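Long-range contacts in amino Transferase (Eubacterium rectale, PDB 3ELE), which probably transfers amino groups between amino acids and keto acids with pyridoxal-5'-phosphate as cofactor, as a class I and II aminotransferase: residues F334-S345 with C367-C376; A347-V357 with A388-Y396. All blocks are in the same frame, centred on the assembly; numbering follows the deposited sequence.

Both contacts lie in the part of the chain that follows the large mixed sheet of the aminotransferase fold, and their centres are about 13 Å apart. Interaction 1 pairs the two central strands, 335-339 and 370-374, of a small antiparallel sheet; interaction 2 packs helix 345-353 against the C-terminal helix 379-396. Along the chain the segments alternate, since each strand is followed by one of the helices. The two contacts touch: Glu342 OE2 is probably hydrogen-bonded to Tyr396 OH, and Ala340 and Leu341 pack on Phe348. Sheet and helices thus form one unit, whose strand 335-339 begins with Tyr335, whose side chain is about 4 Å from the bound pyridoxal-5'-phosphate.

Interaction 1: residues F334-S345 with C367-C376; sequences FYMFVKALEDDS and CPGWVRISYC
Trp370 lays its indole over Lys339, whose CB stands above the six-membered ring, 4.1 Å from its centroid and almost on the ring normal. With CG anti to the carbonyl carbon (chi1 -68°), the indole also lies beside Phe337; the two planes are near parallel but slid apart, with Phe337 CD2 3.5 Å from Trp370 CE3. Cys367 CB and SG meet the edge of the Phe337 ring, while Phe158 packs against both aromatics. On this same sheet face Tyr335 and Arg372 run side by side, and Tyr335 CE1 lies over the guanidinium, 3.5 Å from Arg372 NH1, with the planes 12° apart. Arg372 is fixed beyond this overlap by hydrogen bonds to Ser41 O and to Asn183 of the cofactor pocket, and Tyr335 OH bonds to Tyr220, another pocket residue. Met336, Val338, Val371 and Ile373 line the other face, where Val338 CG2 touches Ile373 CD1. Between the faces Met336 pairs with Ile373 and Val338 with Val371 through two backbone bonds each.

At one end Gly369 O accepts two bonds from opposite sides of its carbonyl plane, from Lys339 NZ (2.9 Å) and Ala340 N (2.8 Å). Gly369 sits in a type II turn with positive phi, where a CB would jam against the preceding carbonyl. At the other end Cys376 CB lies over a face of the Phe334 ring in a CH-pi contact, 3.9 Å from its centroid, and a water bridges Tyr335 O and Tyr375 OH. The arrangement is the central antiparallel strand pair of the small-domain sheet of fold-type I aminotransferases, with Tyr335 and Arg372 on the face turned to the cofactor site.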
# COMPACT_ATOMS: atom_id res chain seq x y z
N PHE A 334 -1.30 15.35 -19.50
CA PHE A 334 -1.65 16.78 -19.30
C PHE A 334 -0.46 17.67 -18.93
O PHE A 334 -0.56 18.59 -18.12
CB PHE A 334 -2.89 16.96 -18.41
CG PHE A 334 -2.90 16.13 -17.14
CD1 PHE A 334 -1.87 16.22 -16.19
CD2 PHE A 334 -4.02 15.34 -16.83
CE1 PHE A 334 -1.93 15.48 -14.99
CE2 PHE A 334 -4.10 14.61 -15.62
CZ PHE A 334 -3.05 14.68 -14.71
N TYR A 335 0.66 17.41 -19.62
CA TYR A 335 1.91 18.14 -19.45
C TYR A 335 2.39 18.63 -20.82
O TYR A 335 2.38 17.85 -21.79
CB TYR A 335 2.95 17.22 -18.85
CG TYR A 335 2.48 16.50 -17.62
CD1 TYR A 335 2.37 17.17 -16.40
CD2 TYR A 335 2.12 15.15 -17.68
CE1 TYR A 335 1.92 16.50 -15.26
CE2 TYR A 335 1.67 14.49 -16.55
CZ TYR A 335 1.57 15.17 -15.34
OH TYR A 335 1.14 14.51 -14.22
N MSE A 336 2.76 19.90 -20.92
CA MSE A 336 3.34 20.41 -22.15
C MSE A 336 4.85 20.60 -21.95
O MSE A 336 5.28 21.21 -20.95
CB MSE A 336 2.68 21.69 -22.60
CG MSE A 336 3.10 22.09 -24.02
SE MSE A 336 1.96 23.38 -24.73
CE MSE A 336 0.42 22.28 -24.90
N PHE A 337 5.62 20.10 -22.92
CA PHE A 337 7.08 20.15 -22.89
C PHE A 337 7.48 21.31 -23.82
O PHE A 337 7.24 21.26 -25.04
CB PHE A 337 7.64 18.79 -23.34
CG PHE A 337 8.86 18.35 -22.59
CD1 PHE A 337 8.81 18.19 -21.21
CD2 PHE A 337 10.05 18.04 -23.26
CE1 PHE A 337 9.93 17.80 -20.50
CE2 PHE A 337 11.16 17.61 -22.55
CZ PHE A 337 11.09 17.48 -21.17
N VAL A 338 8.05 22.37 -23.22
CA VAL A 338 8.41 23.62 -23.91
C VAL A 338 9.91 23.85 -23.80
O VAL A 338 10.51 23.63 -22.72
CB VAL A 338 7.63 24.80 -23.29
CG1 VAL A 338 7.94 26.15 -23.99
CG2 VAL A 338 6.13 24.53 -23.32
N LYS A 339 10.54 24.26 -24.90
CA LYS A 339 11.96 24.55 -24.88
C LYS A 339 12.24 25.86 -24.12
O LYS A 339 11.56 26.87 -24.35
CB LYS A 339 12.61 24.59 -26.28
CG LYS A 339 14.13 24.57 -26.08
CD LYS A 339 15.06 24.22 -27.17
CE LYS A 339 16.45 23.87 -26.49
NZ LYS A 339 16.81 24.65 -25.20
N ALA A 340 13.21 25.83 -23.20
CA ALA A 340 13.62 27.03 -22.45
C ALA A 340 14.27 28.05 -23.40
O ALA A 340 14.82 27.67 -24.45
CB ALA A 340 14.60 26.66 -21.34
N LEU A 341 14.20 29.33 -23.05
CA LEU A 341 14.77 30.40 -23.88
C LEU A 341 16.30 30.48 -23.78
O LEU A 341 16.92 31.21 -24.55
CB LEU A 341 14.09 31.73 -23.59
CG LEU A 341 12.56 31.68 -23.77
CD1 LEU A 341 11.98 33.03 -23.51
CD2 LEU A 341 12.14 31.19 -25.16
N GLU A 342 16.88 29.76 -22.82
CA GLU A 342 18.33 29.58 -22.71
C GLU A 342 18.58 28.11 -22.37
O GLU A 342 17.65 27.41 -21.97
CB GLU A 342 18.95 30.52 -21.68
CG GLU A 342 18.29 30.50 -20.30
CD GLU A 342 19.07 31.31 -19.29
OE1 GLU A 342 20.25 30.97 -19.05
OE2 GLU A 342 18.50 32.26 -18.70
N ASP A 343 19.82 27.64 -22.58
CA ASP A 343 20.21 26.25 -22.27
C ASP A 343 19.96 25.87 -20.81
O ASP A 343 19.65 24.71 -20.53
CB ASP A 343 21.71 26.00 -22.55
CG ASP A 343 22.10 26.11 -24.02
OD1 ASP A 343 21.22 26.01 -24.92
OD2 ASP A 343 23.31 26.28 -24.26
N ASP A 344 20.16 26.82 -19.89
CA ASP A 344 19.97 26.58 -18.46
C ASP A 344 18.50 26.76 -18.09
O ASP A 344 18.06 27.87 -17.78
CB ASP A 344 20.89 27.49 -17.62
CG ASP A 344 20.88 27.15 -16.13
OD1 ASP A 344 20.02 26.38 -15.65
OD2 ASP A 344 21.73 27.70 -15.40
N SER A 345 17.75 25.65 -18.12
CA SER A 345 16.32 25.63 -17.72
C SER A 345 16.05 26.14 -16.32
O SER A 345 15.00 26.73 -16.08
CB SER A 345 15.75 24.23 -17.81
OG SER A 345 16.07 23.66 -19.05
N CYS A 367 16.01 15.87 -18.94
CA CYS A 367 16.00 16.78 -20.11
C CYS A 367 16.39 18.25 -19.89
O CYS A 367 15.50 19.12 -19.79
CB CYS A 367 14.64 16.69 -20.82
SG CYS A 367 14.74 15.99 -22.39
N PRO A 368 17.71 18.55 -19.82
CA PRO A 368 18.15 19.95 -19.74
C PRO A 368 17.74 20.76 -20.98
O PRO A 368 17.66 20.22 -22.10
CB PRO A 368 19.68 19.84 -19.65
CG PRO A 368 19.98 18.43 -19.27
CD PRO A 368 18.85 17.62 -19.79
N GLY A 369 17.50 22.05 -20.77
CA GLY A 369 17.07 22.97 -21.82
C GLY A 369 15.58 23.05 -22.09
O GLY A 369 15.16 23.87 -22.90
N TRP A 370 14.78 22.22 -21.41
CA TRP A 370 13.32 22.16 -21.56
C TRP A 370 12.65 22.37 -20.22
O TRP A 370 13.30 22.38 -19.18
CB TRP A 370 12.90 20.80 -22.12
CG TRP A 370 13.32 20.57 -23.53
CD1 TRP A 370 14.57 20.28 -23.96
CD2 TRP A 370 12.49 20.63 -24.71
NE1 TRP A 370 14.58 20.15 -25.32
CE2 TRP A 370 13.32 20.33 -25.81
CE3 TRP A 370 11.12 20.88 -24.94
CZ2 TRP A 370 12.84 20.29 -27.14
CZ3 TRP A 370 10.63 20.84 -26.26
CH2 TRP A 370 11.50 20.54 -27.35
N VAL A 371 11.34 22.60 -20.26
CA VAL A 371 10.53 22.73 -19.06
C VAL A 371 9.19 22.01 -19.24
O VAL A 371 8.75 21.80 -20.37
CB VAL A 371 10.26 24.20 -18.68
CG1 VAL A 371 11.57 24.93 -18.41
CG2 VAL A 371 9.40 24.92 -19.77
N ARG A 372 8.58 21.64 -18.12
CA ARG A 372 7.28 21.00 -18.10
C ARG A 372 6.28 22.00 -17.52
O ARG A 372 6.47 22.52 -16.41
CB ARG A 372 7.28 19.75 -17.23
CG ARG A 372 5.93 19.02 -17.31
CD ARG A 372 5.79 17.94 -16.29
NE ARG A 372 5.50 18.46 -14.96
CZ ARG A 372 5.19 17.71 -13.90
NH1 ARG A 372 5.15 16.40 -13.97
NH2 ARG A 372 4.94 18.29 -12.73
N ILE A 373 5.21 22.23 -18.28
CA ILE A 373 4.10 23.12 -17.90
C ILE A 373 2.85 22.22 -17.82
O ILE A 373 2.39 21.69 -18.83
CB ILE A 373 3.91 24.23 -18.98
CG1 ILE A 373 5.22 24.97 -19.27
CG2 ILE A 373 2.81 25.18 -18.57
CD1 ILE A 373 5.12 26.21 -20.16
N SER A 374 2.33 21.98 -16.62
CA SER A 374 1.14 21.15 -16.44
C SER A 374 -0.07 21.99 -16.82
O SER A 374 -0.09 23.19 -16.51
CB SER A 374 1.01 20.69 -14.98
OG SER A 374 2.17 20.02 -14.54
N TYR A 375 -1.04 21.39 -17.52
CA TYR A 375 -2.29 22.10 -17.91
C TYR A 375 -3.57 21.51 -17.33
O TYR A 375 -4.68 21.91 -17.73
CB TYR A 375 -2.36 22.41 -19.40
CG TYR A 375 -2.20 21.25 -20.32
CD1 TYR A 375 -3.31 20.48 -20.69
CD2 TYR A 375 -0.97 20.91 -20.86
CE1 TYR A 375 -3.18 19.39 -21.55
CE2 TYR A 375 -0.84 19.83 -21.75
CZ TYR A 375 -1.96 19.08 -22.09
OH TYR A 375 -1.89 17.99 -22.94
N CYS A 376 -3.41 20.66 -16.30
CA CYS A 376 -4.51 20.20 -15.42
C CYS A 376 -4.76 21.38 -14.43
O CYS A 376 -4.64 21.29 -13.19
CB CYS A 376 -4.11 18.90 -14.71
SG CYS A 376 -2.38 18.89 -14.08
O HOH W 1 0.16 16.56 -22.41
O HOH W 2 18.86 22.88 -18.06

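Interaction 2: residues A347-V357 with A388-Y396; sequences AFCEKAKEEDV and AFEKIYKKY. With EDO (1,2-ethanediol), chain G.
Phe348 meets Ile392 and Tyr396: its CE1 lies 3.7 Å from Ile392 CG2, while Tyr396 CE2 comes to the edge of its ring. The two aromatic planes are inclined at 57°. One turn on, the aliphatic part of Lys351 crosses the hydroxyl end of Tyr396 at a slant, with CG 3.5 Å from Tyr396 OH; that hydroxyl is hydrogen-bonded to Glu342. Ala352 offers a small surface on which Ile392 CD1 rests, 3.6 Å from Ala352 CA. The solvent side then turns polar. Lys395, its chain bent at chi4 (-65°), puts NZ between two carboxylates, 2.7 Å from Glu354 OE1 and 2.8 Å from Glu355 OE2, the latter met on the anti side. A methionine in place of Lys395 would probably leave Glu354 OE1 and Glu355 OE2 without the cation they share, with only the longer bridges from Lys351 and Lys391 to offset their charge. Those bridges, Lys351 to Glu354 and Lys391 to Glu355, extend the network, and the Glu355 chain slides past Ile392 in the opposite direction, CG against CG1. Asp356, with positive phi, closes the helix in a Schellman motif and forms a salt bridge to Arg28. Val357 turns back to the apolar side, dividing its methyls: CG2 touches Ala388 CB and lies 3.6 Å from Ile392 CD1, and CG1 reaches Phe389 CZ (3.6 Å). The axes of 347-353 and 388-396 come within 9.8 Å and are inclined at 130°. Phe348 and Phe389 also touch strand 370-374, Phe389 packs against helix 306-323, and Lys353 and Asp356 face helix 17-32.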
# COMPACT_ATOMS: atom_id res chain seq x y z
N ALA A 347 17.80 28.54 -14.67
CA ALA A 347 17.93 29.99 -14.81
C ALA A 347 16.69 30.55 -15.52
O ALA A 347 16.18 31.61 -15.13
CB ALA A 347 19.20 30.35 -15.56
N PHE A 348 16.21 29.85 -16.54
CA PHE A 348 14.96 30.21 -17.23
C PHE A 348 13.73 30.14 -16.31
O PHE A 348 12.89 31.04 -16.35
CB PHE A 348 14.75 29.37 -18.49
CG PHE A 348 13.41 29.60 -19.16
CD1 PHE A 348 13.12 30.82 -19.74
CD2 PHE A 348 12.45 28.59 -19.20
CE1 PHE A 348 11.86 31.05 -20.35
CE2 PHE A 348 11.21 28.80 -19.82
CZ PHE A 348 10.92 30.03 -20.40
N CYS A 349 13.63 29.08 -15.49
CA CYS A 349 12.51 28.95 -14.53
C CYS A 349 12.52 30.04 -13.46
O CYS A 349 11.44 30.39 -12.97
CB CYS A 349 12.46 27.57 -13.88
SG CYS A 349 11.98 26.35 -15.05
N GLU A 350 13.71 30.54 -13.10
CA GLU A 350 13.85 31.69 -12.20
C GLU A 350 13.34 32.97 -12.85
O GLU A 350 12.66 33.74 -12.18
CB GLU A 350 15.31 31.91 -11.73
CG GLU A 350 15.83 30.89 -10.70
CD GLU A 350 15.11 30.95 -9.34
OE1 GLU A 350 14.42 31.95 -9.03
OE2 GLU A 350 15.25 29.98 -8.57
N LYS A 351 13.66 33.18 -14.13
CA LYS A 351 13.14 34.33 -14.88
C LYS A 351 11.60 34.28 -15.02
O LYS A 351 10.93 35.31 -14.92
CB LYS A 351 13.80 34.46 -16.26
CG LYS A 351 15.29 34.82 -16.23
CD LYS A 351 15.51 36.22 -15.71
CE LYS A 351 16.95 36.69 -15.82
NZ LYS A 351 17.05 38.10 -15.29
N ALA A 352 11.06 33.08 -15.24
CA ALA A 352 9.61 32.85 -15.27
C ALA A 352 9.03 33.24 -13.92
O ALA A 352 8.05 33.99 -13.87
CB ALA A 352 9.30 31.38 -15.57
N LYS A 353 9.69 32.78 -12.85
CA LYS A 353 9.30 33.08 -11.45
C LYS A 353 9.17 34.59 -11.17
O LYS A 353 8.31 34.99 -10.39
CB LYS A 353 10.29 32.43 -10.45
CG LYS A 353 9.65 31.63 -9.36
CD LYS A 353 10.73 31.03 -8.48
CE LYS A 353 10.24 29.88 -7.65
NZ LYS A 353 11.34 29.34 -6.79
N GLU A 354 9.99 35.43 -11.83
CA GLU A 354 9.90 36.90 -11.70
C GLU A 354 8.54 37.49 -12.11
O GLU A 354 8.22 38.62 -11.71
CB GLU A 354 10.98 37.63 -12.53
CG GLU A 354 12.44 37.34 -12.20
CD GLU A 354 13.45 38.16 -13.03
OE1 GLU A 354 13.09 38.71 -14.10
OE2 GLU A 354 14.62 38.26 -12.62
N GLU A 355 7.78 36.77 -12.95
CA GLU A 355 6.44 37.19 -13.40
C GLU A 355 5.34 36.25 -12.89
O GLU A 355 4.24 36.20 -13.46
CB GLU A 355 6.39 37.26 -14.95
CG GLU A 355 7.53 38.05 -15.60
CD GLU A 355 7.68 39.47 -15.05
OE1 GLU A 355 6.64 40.10 -14.76
OE2 GLU A 355 8.83 39.94 -14.93
N ASP A 356 5.66 35.52 -11.81
CA ASP A 356 4.75 34.58 -11.15
C ASP A 356 4.23 33.42 -12.01
O ASP A 356 3.12 32.92 -11.79
CB ASP A 356 3.63 35.34 -10.42
CG ASP A 356 4.13 36.12 -9.23
OD1 ASP A 356 4.66 35.46 -8.30
OD2 ASP A 356 3.96 37.36 -9.20
N VAL A 357 5.07 32.98 -12.96
CA VAL A 357 4.81 31.81 -13.79
C VAL A 357 5.64 30.70 -13.17
O VAL A 357 6.87 30.76 -13.18
CB VAL A 357 5.18 32.05 -15.26
CG1 VAL A 357 5.05 30.76 -16.07
CG2 VAL A 357 4.27 33.16 -15.85
N ALA A 388 2.10 37.55 -18.99
CA ALA A 388 3.32 37.24 -18.22
C ALA A 388 4.29 36.41 -19.08
O ALA A 388 5.48 36.70 -19.10
CB ALA A 388 2.99 36.55 -16.90
N PHE A 389 3.77 35.40 -19.79
CA PHE A 389 4.56 34.63 -20.78
C PHE A 389 5.22 35.51 -21.86
O PHE A 389 6.38 35.28 -22.22
CB PHE A 389 3.72 33.55 -21.48
CG PHE A 389 3.60 32.28 -20.68
CD1 PHE A 389 4.73 31.49 -20.45
CD2 PHE A 389 2.37 31.86 -20.17
CE1 PHE A 389 4.64 30.31 -19.72
CE2 PHE A 389 2.27 30.67 -19.42
CZ PHE A 389 3.40 29.90 -19.20
N GLU A 390 4.47 36.49 -22.34
CA GLU A 390 4.95 37.47 -23.31
C GLU A 390 6.09 38.31 -22.73
O GLU A 390 7.07 38.58 -23.41
CB GLU A 390 3.78 38.36 -23.75
CG GLU A 390 4.06 39.37 -24.85
CD GLU A 390 2.81 40.20 -25.20
OE1 GLU A 390 2.02 40.57 -24.30
OE2 GLU A 390 2.64 40.50 -26.40
N LYS A 391 5.94 38.73 -21.46
CA LYS A 391 6.96 39.53 -20.77
C LYS A 391 8.23 38.71 -20.52
O LYS A 391 9.34 39.22 -20.67
CB LYS A 391 6.41 40.12 -19.47
CG LYS A 391 7.33 41.13 -18.80
CD LYS A 391 6.60 41.91 -17.72
CE LYS A 391 7.55 42.85 -16.98
NZ LYS A 391 6.84 43.69 -15.96
N ILE A 392 8.06 37.44 -20.13
CA ILE A 392 9.20 36.52 -19.94
C ILE A 392 10.01 36.40 -21.25
O ILE A 392 11.22 36.57 -21.25
CB ILE A 392 8.76 35.11 -19.46
CG1 ILE A 392 8.17 35.16 -18.04
CG2 ILE A 392 9.94 34.12 -19.48
CD1 ILE A 392 7.29 33.95 -17.73
N TYR A 393 9.29 36.15 -22.35
CA TYR A 393 9.86 36.05 -23.70
C TYR A 393 10.69 37.29 -24.06
O TYR A 393 11.83 37.17 -24.53
CB TYR A 393 8.75 35.85 -24.73
CG TYR A 393 9.27 35.43 -26.07
CD1 TYR A 393 9.55 34.08 -26.32
CD2 TYR A 393 9.51 36.36 -27.09
CE1 TYR A 393 10.04 33.66 -27.53
CE2 TYR A 393 10.01 35.94 -28.32
CZ TYR A 393 10.26 34.58 -28.52
OH TYR A 393 10.74 34.13 -29.70
N LYS A 394 10.10 38.47 -23.83
CA LYS A 394 10.75 39.78 -24.00
C LYS A 394 12.07 39.97 -23.25
O LYS A 394 12.92 40.73 -23.72
CB LYS A 394 9.81 40.95 -23.61
CG LYS A 394 9.13 41.68 -24.77
CD LYS A 394 7.93 40.97 -25.38
CE LYS A 394 7.29 41.86 -26.45
NZ LYS A 394 6.03 41.28 -27.01
N LYS A 395 12.23 39.33 -22.08
CA LYS A 395 13.50 39.39 -21.30
C LYS A 395 14.69 38.87 -22.12
O LYS A 395 15.79 39.39 -21.98
CB LYS A 395 13.44 38.55 -20.00
CG LYS A 395 12.38 38.97 -18.96
CD LYS A 395 12.33 37.95 -17.80
CE LYS A 395 11.22 38.25 -16.79
NZ LYS A 395 11.39 39.52 -16.06
N TYR A 396 14.43 37.84 -22.92
CA TYR A 396 15.42 37.20 -23.79
C TYR A 396 15.49 37.78 -25.18
O TYR A 396 16.57 37.86 -25.75
CB TYR A 396 15.10 35.70 -23.91
CG TYR A 396 15.31 34.95 -22.63
CD1 TYR A 396 16.55 34.37 -22.34
CD2 TYR A 396 14.28 34.83 -21.68
CE1 TYR A 396 16.75 33.68 -21.16
CE2 TYR A 396 14.48 34.13 -20.49
CZ TYR A 396 15.72 33.56 -20.24
OH TYR A 396 15.95 32.86 -19.08
C1 EDO G . 8.26 38.63 -8.51
O1 EDO G . 8.86 39.75 -9.17
C2 EDO G . 8.62 38.66 -7.04
O2 EDO G . 8.63 37.32 -6.54